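Local coordinates for protein putative glycyl-glycine endopeptidase lytM (Ruminococcus gnavus, PDB 3NYY) that probably acts as a membrane-attached metalloendopeptidase of the M23 family, whose members typically cut peptide bonds in bacterial cell-wall peptidoglycan, at residues G42-W45 with M46-F50; A132-T136 with P137-P141; E183-K186 with G187-V190; N233-P236 with V237-A241; L67-Q70 with W71-Q74. One frame throughout, in Å; residues are numbered along the deposited sequence.

Contact 1: residues G42-W45 with M46-F50; sequences GLYW and MATDF
Trp45 and Phe50 lay their flat groups almost parallel, 12° between the planes, yet slid so that the five-membered ring and the phenyl ring have centroids 4.7 Å apart and barely overlap. Trp45 CB, rather than the indole, stands over the middle of the phenyl ring, a CH-pi contact 3.6 Å from the Phe50 centroid, while Phe50 CE2 reaches over one indole face near its rim. A second CH-pi contact sets Thr48 CG2 over the Tyr44 ring, 4.3 Å from its centroid. With a serine in place of Phe50, Trp45 CB and that indole face would probably lose their aromatic cover. Among the polar contacts, Tyr44 O is gripped twice by one residue: Thr48 N at 3.0 Å and Thr48 OG1 at 2.7 Å arrive from opposite faces of the carbonyl plane. The hydroxyl can turn back this way because chi1 of 62° sets OG1 between the backbone N and the carbonyl carbon. Trp45 NE1 bonds to Pro22 O, and Phe50 N meets Trp45 O at 2.8 Å, in the carbonyl plane on a lone pair. This six-to-one bond, with Asp49 at positive phi (49°), belongs to a Schellman motif ending helix 37-48.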
# COMPACT_ATOMS: atom_id res chain seq x y z
N GLY A 42 10.16 13.44 18.83
CA GLY A 42 11.36 14.23 18.63
C GLY A 42 12.48 13.81 19.58
O GLY A 42 13.63 13.68 19.16
N LEU A 43 12.12 13.58 20.84
CA LEU A 43 13.09 13.10 21.84
C LEU A 43 13.59 11.70 21.54
O LEU A 43 14.77 11.40 21.72
CB LEU A 43 12.48 13.19 23.24
CG LEU A 43 12.29 14.64 23.72
CD1 LEU A 43 11.35 14.68 24.96
CD2 LEU A 43 13.60 15.33 24.02
N TYR A 44 12.70 10.84 21.11
CA TYR A 44 13.02 9.50 20.69
C TYR A 44 14.02 9.51 19.56
O TYR A 44 15.02 8.75 19.63
CB TYR A 44 11.73 8.80 20.29
CG TYR A 44 11.92 7.47 19.66
CD1 TYR A 44 12.24 6.36 20.44
CD2 TYR A 44 11.75 7.29 18.29
CE1 TYR A 44 12.39 5.10 19.87
CE2 TYR A 44 11.91 6.02 17.71
CZ TYR A 44 12.23 4.94 18.52
OH TYR A 44 12.40 3.71 17.96
N TRP A 45 13.81 10.37 18.56
CA TRP A 45 14.78 10.47 17.46
C TRP A 45 16.14 10.98 17.90
O TRP A 45 17.18 10.52 17.41
CB TRP A 45 14.24 11.28 16.31
CG TRP A 45 13.08 10.61 15.59
CD1 TRP A 45 12.91 9.25 15.36
CD2 TRP A 45 11.94 11.26 15.00
NE1 TRP A 45 11.73 9.04 14.68
CE2 TRP A 45 11.12 10.25 14.45
CE3 TRP A 45 11.53 12.60 14.90
CZ2 TRP A 45 9.91 10.53 13.79
CZ3 TRP A 45 10.32 12.90 14.27
CH2 TRP A 45 9.52 11.86 13.73
N MSE A 46 16.16 11.98 18.79
CA MSE A 46 17.42 12.47 19.29
C MSE A 46 18.18 11.42 20.07
O MSE A 46 19.38 11.24 19.86
CB MSE A 46 17.21 13.74 20.15
CG MSE A 46 16.92 14.99 19.34
SE MSE A 46 18.36 15.54 18.20
CE MSE A 46 17.71 15.26 16.53
N ALA A 47 17.48 10.70 20.94
CA ALA A 47 18.13 9.74 21.82
C ALA A 47 18.60 8.51 21.05
O ALA A 47 19.55 7.87 21.49
CB ALA A 47 17.17 9.33 22.94
N THR A 48 17.94 8.17 19.93
CA THR A 48 18.29 6.99 19.11
C THR A 48 19.04 7.33 17.81
O THR A 48 19.27 6.44 17.00
CB THR A 48 17.04 6.21 18.70
OG1 THR A 48 16.21 7.05 17.89
CG2 THR A 48 16.24 5.70 19.95
N ASP A 49 19.41 8.61 17.62
CA ASP A 49 19.98 9.09 16.37
C ASP A 49 19.10 8.60 15.18
O ASP A 49 19.60 8.02 14.21
CB ASP A 49 21.44 8.60 16.21
CG ASP A 49 22.35 9.03 17.35
OD1 ASP A 49 21.98 9.96 18.13
OD2 ASP A 49 23.45 8.42 17.48
N PHE A 50 17.79 8.85 15.28
CA PHE A 50 16.81 8.44 14.25
C PHE A 50 16.82 6.93 14.00
O PHE A 50 16.90 6.47 12.85
CB PHE A 50 16.96 9.24 12.95
CG PHE A 50 16.51 10.65 13.10
CD1 PHE A 50 17.32 11.56 13.73
CD2 PHE A 50 15.23 11.05 12.70
CE1 PHE A 50 16.90 12.88 13.91
CE2 PHE A 50 14.82 12.33 12.88
CZ PHE A 50 15.65 13.24 13.46

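Contact 2: residues A132-T136 with P137-P141; sequences AEKNT and PGYYP
The loop joining strand 128-132 to strand 141-143 in the M23 peptidase region is spanned by Tyr140, whose hydroxyl meets the backbone of Lys134. Lys134 N donates to Tyr140 OH at 3.2 Å, and the bond is almost straight at 174°. The same ring is wedged from other directions: Ala132 CB lies 3.5 Å from Tyr140 CE1, and Lys134 O sits at the ring edge, near its plane, 3.4 Å from Tyr140 CE1. A leucine in place of Tyr140 would probably leave Lys134 N without its acceptor and open a gap beside Ala132. Asn135 is the centre of an inverse gamma turn, which helps to reverse the chain and is marked by a weak bond from Thr136 N to Lys134 O of 2.8 Å. Beyond the turn, water 1 ties the two limbs together, donating to Thr136 O at 2.7 Å and accepting from Tyr140 N at 3.0 Å. The Lys134 chain leaves with CG opposite its backbone N (chi1 -177°) and crosses Tyr139 at about a right angle, laying CD over one ring face 3.8 Å from the centroid, 16° off the normal. Lys134 NZ stands 5.6 Å from that centroid, at most a weak cation-pi attraction. The Tyr139 hydroxyl bonds to Thr103 and Glu104, whereas Glu133 turns outward to a salt bridge with Arg239 of the second subunit.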
# COMPACT_ATOMS: atom_id res chain seq x y z
N ALA A 132 -9.27 3.26 -1.67
CA ALA A 132 -10.66 2.82 -1.47
C ALA A 132 -10.82 1.28 -1.68
O ALA A 132 -10.38 0.75 -2.71
CB ALA A 132 -11.58 3.53 -2.47
N GLU A 133 -11.50 0.62 -0.74
CA GLU A 133 -11.98 -0.76 -0.87
C GLU A 133 -13.08 -0.81 -1.96
O GLU A 133 -13.01 -1.59 -2.90
CB GLU A 133 -12.58 -1.24 0.46
CG GLU A 133 -13.13 -2.70 0.44
CD GLU A 133 -12.06 -3.78 0.60
OE1 GLU A 133 -10.89 -3.46 0.91
OE2 GLU A 133 -12.41 -4.96 0.41
N LYS A 134 -14.09 0.05 -1.81
CA LYS A 134 -15.12 0.25 -2.85
C LYS A 134 -14.56 1.27 -3.85
O LYS A 134 -14.51 2.45 -3.53
CB LYS A 134 -16.42 0.74 -2.18
CG LYS A 134 -17.61 0.93 -3.09
CD LYS A 134 -18.87 1.29 -2.31
CE LYS A 134 -20.04 1.62 -3.22
NZ LYS A 134 -20.40 0.50 -4.14
N ASN A 135 -14.13 0.82 -5.04
CA ASN A 135 -13.38 1.66 -5.99
C ASN A 135 -14.35 2.49 -6.82
O ASN A 135 -14.50 2.30 -8.03
CB ASN A 135 -12.43 0.78 -6.86
CG ASN A 135 -11.60 1.55 -7.85
OD1 ASN A 135 -11.44 2.76 -7.76
ND2 ASN A 135 -11.03 0.83 -8.84
N THR A 136 -15.01 3.43 -6.13
CA THR A 136 -15.97 4.30 -6.78
C THR A 136 -15.78 5.71 -6.24
O THR A 136 -15.64 5.90 -5.04
CB THR A 136 -17.42 3.79 -6.59
OG1 THR A 136 -18.35 4.72 -7.18
CG2 THR A 136 -17.75 3.63 -5.14
N PRO A 137 -15.75 6.70 -7.15
CA PRO A 137 -15.58 8.07 -6.70
C PRO A 137 -16.83 8.70 -6.09
O PRO A 137 -17.94 8.25 -6.35
CB PRO A 137 -15.19 8.79 -7.99
CG PRO A 137 -15.93 8.12 -9.02
CD PRO A 137 -15.94 6.65 -8.62
N GLY A 138 -16.65 9.72 -5.27
CA GLY A 138 -17.79 10.43 -4.71
C GLY A 138 -18.54 9.70 -3.60
O GLY A 138 -19.71 10.01 -3.34
N TYR A 139 -17.89 8.73 -2.98
CA TYR A 139 -18.50 7.87 -1.98
C TYR A 139 -17.88 8.01 -0.58
O TYR A 139 -18.60 8.26 0.38
CB TYR A 139 -18.45 6.41 -2.43
CG TYR A 139 -18.92 5.44 -1.39
CD1 TYR A 139 -20.27 5.24 -1.13
CD2 TYR A 139 -18.01 4.69 -0.69
CE1 TYR A 139 -20.70 4.34 -0.15
CE2 TYR A 139 -18.40 3.81 0.30
CZ TYR A 139 -19.76 3.62 0.55
OH TYR A 139 -20.11 2.72 1.53
N TYR A 140 -16.56 7.86 -0.48
CA TYR A 140 -15.86 8.08 0.78
C TYR A 140 -15.69 9.57 1.05
O TYR A 140 -15.06 10.28 0.27
CB TYR A 140 -14.45 7.46 0.77
CG TYR A 140 -14.37 5.97 0.76
CD1 TYR A 140 -14.45 5.27 -0.44
CD2 TYR A 140 -14.23 5.28 1.95
CE1 TYR A 140 -14.37 3.89 -0.45
CE2 TYR A 140 -14.15 3.89 1.95
CZ TYR A 140 -14.22 3.22 0.75
OH TYR A 140 -14.13 1.82 0.81
N PRO A 141 -16.25 10.08 2.17
CA PRO A 141 -15.91 11.45 2.53
C PRO A 141 -14.45 11.58 2.94
O PRO A 141 -13.83 10.59 3.37
CB PRO A 141 -16.81 11.77 3.72
CG PRO A 141 -17.69 10.55 3.90
CD PRO A 141 -17.10 9.43 3.18
O HOH W 1 -15.08 7.71 -3.06

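Contact 3: residues E183-K186 with G187-V190; sequences ELEK and GDPV
Asp188 OD2 accepts from Glu185 N at 3.0 Å, the donor arriving from well above the carboxylate plane, 58° out of it. Asp188 N returns a bond to Glu185 O, also 3.0 Å, which closes a type II beta turn from Glu185 to Asp188. Both backbone polar groups of Glu185 are thus held by one residue. Water 2 bridges the turn, donating to Lys186 O at 2.7 Å and to Asp188 OD1 at 2.8 Å. The carboxylate reaches this place because Asp188 CG stands beside its own backbone N, opposite the carbonyl carbon (chi1 -75°), and with both oxygens engaged its rotation is probably fixed. At the turn's third position Gly187 has a phi of 95°, where a CB would come within 2.5 Å of Lys186 O. On the apolar side, Leu184 CD2 and Val190 CG1 touch at 4.0 Å, their side chains crossing at about a right angle. These two rest on Ile163 and Ile165 of strand 162-166, while backbone bonds from Gly187 and Asp188 to Val150 and from Val190 to Gly148 lead the chain into strand 189-190, antiparallel to strand 148-153.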
# COMPACT_ATOMS: atom_id res chain seq x y z
N GLU A 183 -18.27 22.86 0.61
CA GLU A 183 -18.48 24.30 0.36
C GLU A 183 -17.46 25.11 1.13
O GLU A 183 -17.73 25.56 2.24
CB GLU A 183 -19.88 24.73 0.77
CG GLU A 183 -20.89 24.20 -0.16
CD GLU A 183 -22.29 24.74 0.08
OE1 GLU A 183 -22.47 25.66 0.91
OE2 GLU A 183 -23.19 24.23 -0.59
N LEU A 184 -16.28 25.26 0.55
CA LEU A 184 -15.15 25.91 1.18
C LEU A 184 -14.41 26.76 0.15
O LEU A 184 -14.32 26.41 -1.04
CB LEU A 184 -14.16 24.89 1.77
CG LEU A 184 -14.65 24.02 2.90
CD1 LEU A 184 -13.67 22.85 3.12
CD2 LEU A 184 -14.84 24.80 4.19
N GLU A 185 -13.88 27.88 0.62
CA GLU A 185 -13.07 28.75 -0.21
C GLU A 185 -11.80 29.06 0.53
O GLU A 185 -11.74 28.97 1.76
CB GLU A 185 -13.77 30.08 -0.45
CG GLU A 185 -15.14 29.93 -1.09
CD GLU A 185 -15.59 31.21 -1.77
OE1 GLU A 185 -14.92 31.64 -2.74
OE2 GLU A 185 -16.60 31.79 -1.33
N LYS A 186 -10.77 29.41 -0.24
CA LYS A 186 -9.53 29.88 0.32
C LYS A 186 -9.78 30.93 1.35
O LYS A 186 -10.59 31.85 1.11
CB LYS A 186 -8.60 30.46 -0.74
CG LYS A 186 -7.88 29.38 -1.51
CD LYS A 186 -7.25 29.90 -2.80
CE LYS A 186 -6.07 30.81 -2.56
NZ LYS A 186 -5.45 31.21 -3.87
N GLY A 187 -9.10 30.80 2.49
CA GLY A 187 -9.26 31.73 3.62
C GLY A 187 -10.24 31.28 4.68
O GLY A 187 -10.22 31.82 5.78
N ASP A 188 -11.10 30.31 4.38
CA ASP A 188 -12.08 29.82 5.34
C ASP A 188 -11.40 29.00 6.43
O ASP A 188 -10.51 28.20 6.16
CB ASP A 188 -13.13 28.93 4.67
CG ASP A 188 -14.16 29.72 3.84
OD1 ASP A 188 -14.19 30.98 3.92
OD2 ASP A 188 -14.93 29.04 3.13
N PRO A 189 -11.82 29.19 7.67
CA PRO A 189 -11.36 28.37 8.76
C PRO A 189 -12.05 27.01 8.71
O PRO A 189 -13.21 26.92 8.34
CB PRO A 189 -11.81 29.18 9.99
CG PRO A 189 -13.09 29.84 9.55
CD PRO A 189 -12.83 30.20 8.10
N VAL A 190 -11.34 25.96 9.12
CA VAL A 190 -11.89 24.62 9.27
C VAL A 190 -11.53 24.08 10.67
O VAL A 190 -10.51 24.47 11.27
CB VAL A 190 -11.41 23.60 8.17
CG1 VAL A 190 -11.93 24.05 6.78
CG2 VAL A 190 -9.93 23.38 8.20
O HOH W 2 -12.59 32.86 2.63

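Contact 4: residues N233-P236 with V237-A241; sequences NPYP and VLRYA
Arg239 lays its aliphatic part over one face of the Tyr235 ring, CG standing 3.8 Å from the centroid in a CH-pi contact offset toward the rim. The two side chains run side by side and point the same way, but the guanidinium is turned 77° from the ring plane. Bends at chi2 and chi3 (-64° and -48°) bring its NH1 round to the phenol, where it donates to Tyr235 OH at 3.0 Å. The arginine has further partners: NE forms a salt bridge with Glu242, and NH2 one with Glu133 of the second subunit, so its rotation is probably well fixed. One residue earlier, Pro234 O receives Leu238 N at 3.0 Å, and Pro234 CB touches Leu238 CD1 at 4.0 Å. A capping bond and a water bridge hold the start of the helix. Asn233 OD1 accepts from Tyr235 N at 3.1 Å in a capping bond that comes from above the amide carbonyl plane. Water 3 donates to Asn233 O at 2.7 Å and accepts from Val237 N at 3.1 Å. Helix 235-240 follows strand 228-232 and is wedged against the sheet: Pro234 and Leu238 pack on Thr128 of strand 128-132 and Leu219 of strand 216-225, Val237 on Ile221, and Pro236 and Val237 meet Trp88 of helix 77-88.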
# COMPACT_ATOMS: atom_id res chain seq x y z
N ASN A 233 6.95 12.18 5.50
CA ASN A 233 6.14 10.96 5.46
C ASN A 233 4.91 11.05 6.35
O ASN A 233 5.06 11.10 7.58
CB ASN A 233 7.02 9.77 5.86
CG ASN A 233 6.39 8.43 5.58
OD1 ASN A 233 5.31 8.33 4.95
ND2 ASN A 233 7.11 7.33 5.99
N PRO A 234 3.69 10.97 5.76
CA PRO A 234 2.52 10.99 6.64
C PRO A 234 2.18 9.64 7.25
O PRO A 234 1.30 9.58 8.10
CB PRO A 234 1.37 11.37 5.68
CG PRO A 234 2.03 11.92 4.48
CD PRO A 234 3.30 11.13 4.35
N TYR A 235 2.82 8.57 6.82
CA TYR A 235 2.38 7.26 7.23
C TYR A 235 2.33 7.08 8.77
O TYR A 235 1.30 6.65 9.31
CB TYR A 235 3.22 6.15 6.56
CG TYR A 235 2.86 4.76 7.02
CD1 TYR A 235 1.80 4.10 6.41
CD2 TYR A 235 3.54 4.12 8.07
CE1 TYR A 235 1.43 2.83 6.80
CE2 TYR A 235 3.13 2.80 8.46
CZ TYR A 235 2.06 2.21 7.81
OH TYR A 235 1.59 0.92 8.14
N PRO A 236 3.42 7.43 9.49
CA PRO A 236 3.34 7.16 10.94
C PRO A 236 2.27 7.96 11.70
O PRO A 236 1.58 7.39 12.59
CB PRO A 236 4.78 7.44 11.43
CG PRO A 236 5.63 7.15 10.16
CD PRO A 236 4.79 7.75 9.06
N VAL A 237 2.07 9.23 11.34
CA VAL A 237 0.99 10.02 11.96
C VAL A 237 -0.40 9.49 11.56
O VAL A 237 -1.31 9.46 12.36
CB VAL A 237 1.18 11.51 11.77
CG1 VAL A 237 0.85 11.99 10.34
CG2 VAL A 237 0.33 12.36 12.81
N LEU A 238 -0.52 8.93 10.35
CA LEU A 238 -1.77 8.31 9.95
C LEU A 238 -2.03 7.08 10.80
O LEU A 238 -3.16 6.89 11.23
CB LEU A 238 -1.79 7.92 8.47
CG LEU A 238 -2.00 9.06 7.50
CD1 LEU A 238 -1.63 8.69 6.07
CD2 LEU A 238 -3.51 9.59 7.55
N ARG A 239 -0.99 6.26 11.03
CA ARG A 239 -1.14 5.08 11.89
C ARG A 239 -1.54 5.46 13.29
O ARG A 239 -2.37 4.81 13.91
CB ARG A 239 0.15 4.26 11.95
CG ARG A 239 0.49 3.58 10.65
CD ARG A 239 -0.52 2.54 10.25
NE ARG A 239 -0.90 1.61 11.31
CZ ARG A 239 -0.32 0.45 11.56
NH1 ARG A 239 0.74 0.03 10.86
NH2 ARG A 239 -0.82 -0.33 12.52
N TYR A 240 -0.97 6.57 13.77
CA TYR A 240 -1.30 7.11 15.10
C TYR A 240 -2.76 7.55 15.20
O TYR A 240 -3.40 7.34 16.24
CB TYR A 240 -0.33 8.25 15.43
CG TYR A 240 -0.78 9.32 16.39
CD1 TYR A 240 -0.55 9.18 17.75
CD2 TYR A 240 -1.37 10.48 15.93
CE1 TYR A 240 -0.93 10.18 18.63
CE2 TYR A 240 -1.78 11.47 16.78
CZ TYR A 240 -1.55 11.31 18.14
OH TYR A 240 -1.95 12.31 19.00
N ALA A 241 -3.29 8.08 14.11
CA ALA A 241 -4.67 8.52 14.04
C ALA A 241 -5.66 7.46 13.55
O ALA A 241 -6.84 7.75 13.46
CB ALA A 241 -4.76 9.72 13.10
O HOH W 3 4.36 10.99 10.23

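Contact 5: residues L67-Q70 with W71-Q74; sequences LYRQ and WRNQ. With 2PE (nonaethylene glycol), chain B; SO4 (sulfate ion), chain F.
Trp71 begins its contact with the preceding turn at CB, 3.6 Å from Leu67 O, the carbonyl to which its own N donates the helical bond. Trp71 CD1 sits 3.3 Å from Leu67 O, which lies at the indole edge in its plane. Trp71 NE1 then passes Leu67 CD2 at 4.1 Å, the two side chains running alongside each other. Over one indole face lies the nonaethylene glycol, probably from the crystallisation liquor, with its C3 3.4 Å from Trp71 CZ2. Gln74 NE2 donates to the glycol O1 at 2.8 Å. On another side of the helix, in one of two modelled conformers, Arg72 puts CD over a face of the Tyr68 ring, 3.8 Å from the centroid, and its NH1 donates to Tyr68 OH at 3.1 Å, in the guanidinium plane. Its chi1 of 73° sets CG between the backbone N and the carbonyl carbon, and the chain runs extended to NE, carrying CD across the ring. In that conformer water 4 accepts from NE of both Arg69 and Arg72, which may ease their like charges. Gln74 N bonds to Trp71 O, closing a type I beta turn; Gln70 O accepts from Asn73 N (3.1 Å) and Asn73 ND2, from one face of its plane. A sulfate, probably also from the liquor, lies beside Tyr68 OH, at most weakly bonded to it, and is bound by Arg85 and Trp77. Helix 61-71 packs here on Leu43 and Met46 of helix 37-48, Leu8 of helix 4-8 and Trp77 of helix 77-88.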
# COMPACT_ATOMS: atom_id res chain seq x y z
N LEU A 67 14.48 13.11 29.29
CA LEU A 67 15.07 13.52 28.01
C LEU A 67 14.72 14.93 27.68
O LEU A 67 15.56 15.67 27.20
CB LEU A 67 14.63 12.61 26.87
CG LEU A 67 15.26 11.22 26.87
CD1 LEU A 67 14.60 10.24 25.88
CD2 LEU A 67 16.79 11.33 26.66
N TYR A 68 13.47 15.32 27.89
CA TYR A 68 13.08 16.70 27.64
C TYR A 68 13.92 17.72 28.43
O TYR A 68 14.42 18.72 27.88
CB TYR A 68 11.59 16.90 27.96
CG TYR A 68 11.17 18.35 27.97
CD1 TYR A 68 11.19 19.14 26.79
CD2 TYR A 68 10.77 18.96 29.15
CE1 TYR A 68 10.81 20.51 26.82
CE2 TYR A 68 10.40 20.33 29.19
CZ TYR A 68 10.42 21.08 28.01
OH TYR A 68 10.03 22.40 28.12
N ARG A 69 14.12 17.46 29.71
CA ARG A 69 14.87 18.42 30.55
C ARG A 69 16.33 18.58 30.11
O ARG A 69 16.92 19.64 30.28
CB ARG A 69 14.73 18.07 32.02
CG ARG A 69 13.29 18.36 32.55
CD ARG A 69 12.82 19.84 32.36
NE ARG A 69 13.52 20.84 33.20
CZ ARG A 69 13.30 21.05 34.50
NH1 ARG A 69 12.39 20.34 35.18
NH2 ARG A 69 13.99 21.98 35.15
N GLN A 70 16.87 17.54 29.48
CA GLN A 70 18.19 17.63 28.88
C GLN A 70 18.17 18.37 27.52
O GLN A 70 18.76 19.44 27.36
CB GLN A 70 18.72 16.21 28.70
CG GLN A 70 18.86 15.44 30.04
CD GLN A 70 19.27 13.96 29.87
OE1 GLN A 70 18.73 13.07 30.54
NE2 GLN A 70 20.21 13.72 29.00
N TRP A 71 17.41 17.82 26.57
CA TRP A 71 17.45 18.28 25.18
C TRP A 71 16.96 19.70 24.97
O TRP A 71 17.40 20.37 24.03
CB TRP A 71 16.72 17.29 24.23
CG TRP A 71 17.54 16.09 23.96
CD1 TRP A 71 17.51 14.93 24.63
CD2 TRP A 71 18.57 15.97 22.96
NE1 TRP A 71 18.44 14.06 24.12
CE2 TRP A 71 19.10 14.67 23.09
CE3 TRP A 71 19.10 16.82 22.01
CZ2 TRP A 71 20.13 14.21 22.30
CZ3 TRP A 71 20.12 16.36 21.21
CH2 TRP A 71 20.61 15.06 21.36
N ARG A 72 16.09 20.20 25.85
CA ARG A 72 15.54 21.54 25.69
C ARG A 72 16.61 22.62 25.82
O ARG A 72 16.43 23.75 25.40
CB ARG A 72 14.40 21.77 26.70
CG ARG A 72 14.81 21.96 28.13
CD ARG A 72 13.55 22.21 28.94
NE ARG A 72 13.82 22.78 30.26
CZ ARG A 72 12.90 23.41 31.00
NH1 ARG A 72 11.66 23.55 30.54
NH2 ARG A 72 13.23 23.90 32.17
N ASN A 73 17.74 22.26 26.42
CA ASN A 73 18.88 23.17 26.53
C ASN A 73 19.63 23.41 25.23
O ASN A 73 20.39 24.36 25.15
CB ASN A 73 19.85 22.65 27.60
CG ASN A 73 19.29 22.80 29.02
OD1 ASN A 73 19.16 23.90 29.52
ND2 ASN A 73 18.95 21.67 29.66
N GLN A 74 19.45 22.54 24.24
CA GLN A 74 20.24 22.57 23.04
C GLN A 74 19.80 23.73 22.16
O GLN A 74 18.60 23.97 21.98
CB GLN A 74 20.09 21.30 22.24
CG GLN A 74 20.66 20.09 22.92
CD GLN A 74 22.19 20.11 22.98
OE1 GLN A 74 22.86 20.76 22.17
NE2 GLN A 74 22.71 19.38 23.91
O1 2PE B . 21.00 17.89 25.63
C2 2PE B . 21.09 16.46 25.71
C3 2PE B . 21.99 15.96 24.60
O4 2PE B . 23.33 16.46 24.76
C5 2PE B . 24.08 16.23 23.57
C6 2PE B . 25.47 16.76 23.79
O7 2PE B . 25.38 18.17 23.97
C8 2PE B . 26.63 18.79 24.31
C9 2PE B . 26.42 20.26 24.44
O10 2PE B . 25.55 20.42 25.52
C11 2PE B . 25.21 21.81 25.71
C12 2PE B . 24.10 21.93 26.74
O13 2PE B . 24.63 21.61 28.04
C14 2PE B . 23.66 21.46 29.07
C15 2PE B . 23.06 22.80 29.51
O16 2PE B . 24.04 23.56 30.21
C17 2PE B . 23.60 24.88 30.59
C18 2PE B . 23.89 25.89 29.47
O19 2PE B . 25.26 25.80 29.08
C20 2PE B . 25.63 26.57 27.93
C21 2PE B . 27.13 26.44 27.68
O22 2PE B . 27.44 25.20 27.03
C23 2PE B . 28.82 25.08 26.64
C24 2PE B . 29.15 23.64 26.22
O25 2PE B . 29.43 23.51 24.81
C26 2PE B . 28.31 23.80 23.98
C27 2PE B . 28.55 23.27 22.57
O28 2PE B . 27.33 23.39 21.83
S SO4 F . 9.29 23.23 24.61
O1 SO4 F . 9.26 21.91 23.98
O2 SO4 F . 8.74 24.22 23.69
O3 SO4 F . 8.51 23.17 25.83
O4 SO4 F . 10.70 23.51 24.87
O HOH W 4 15.87 21.81 31.67

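How the contacts relate
Contact 1 is buried and contact 4 partly so, whereas contacts 2, 3 and 5 lie at the surface. Contacts 1 and 5, both in the N-terminal LytM region, alone touch, joining helices 37-48 and 61-71. Contacts 2 and 3, in the M23 region, are turns bridged by water; the nearest atoms of the two contacts are about 11 Å apart. Contacts 4 and 5 share an arginine laid over a tyrosine, but the centre of contact 4 lies about 6 Å from the centre of the chain and its Arg239 makes a salt bridge with Glu133 of the second subunit, a residue that in this chain belongs to contact 2, while contact 5 meets a glycol and a sulfate, probably from the crystallisation liquor.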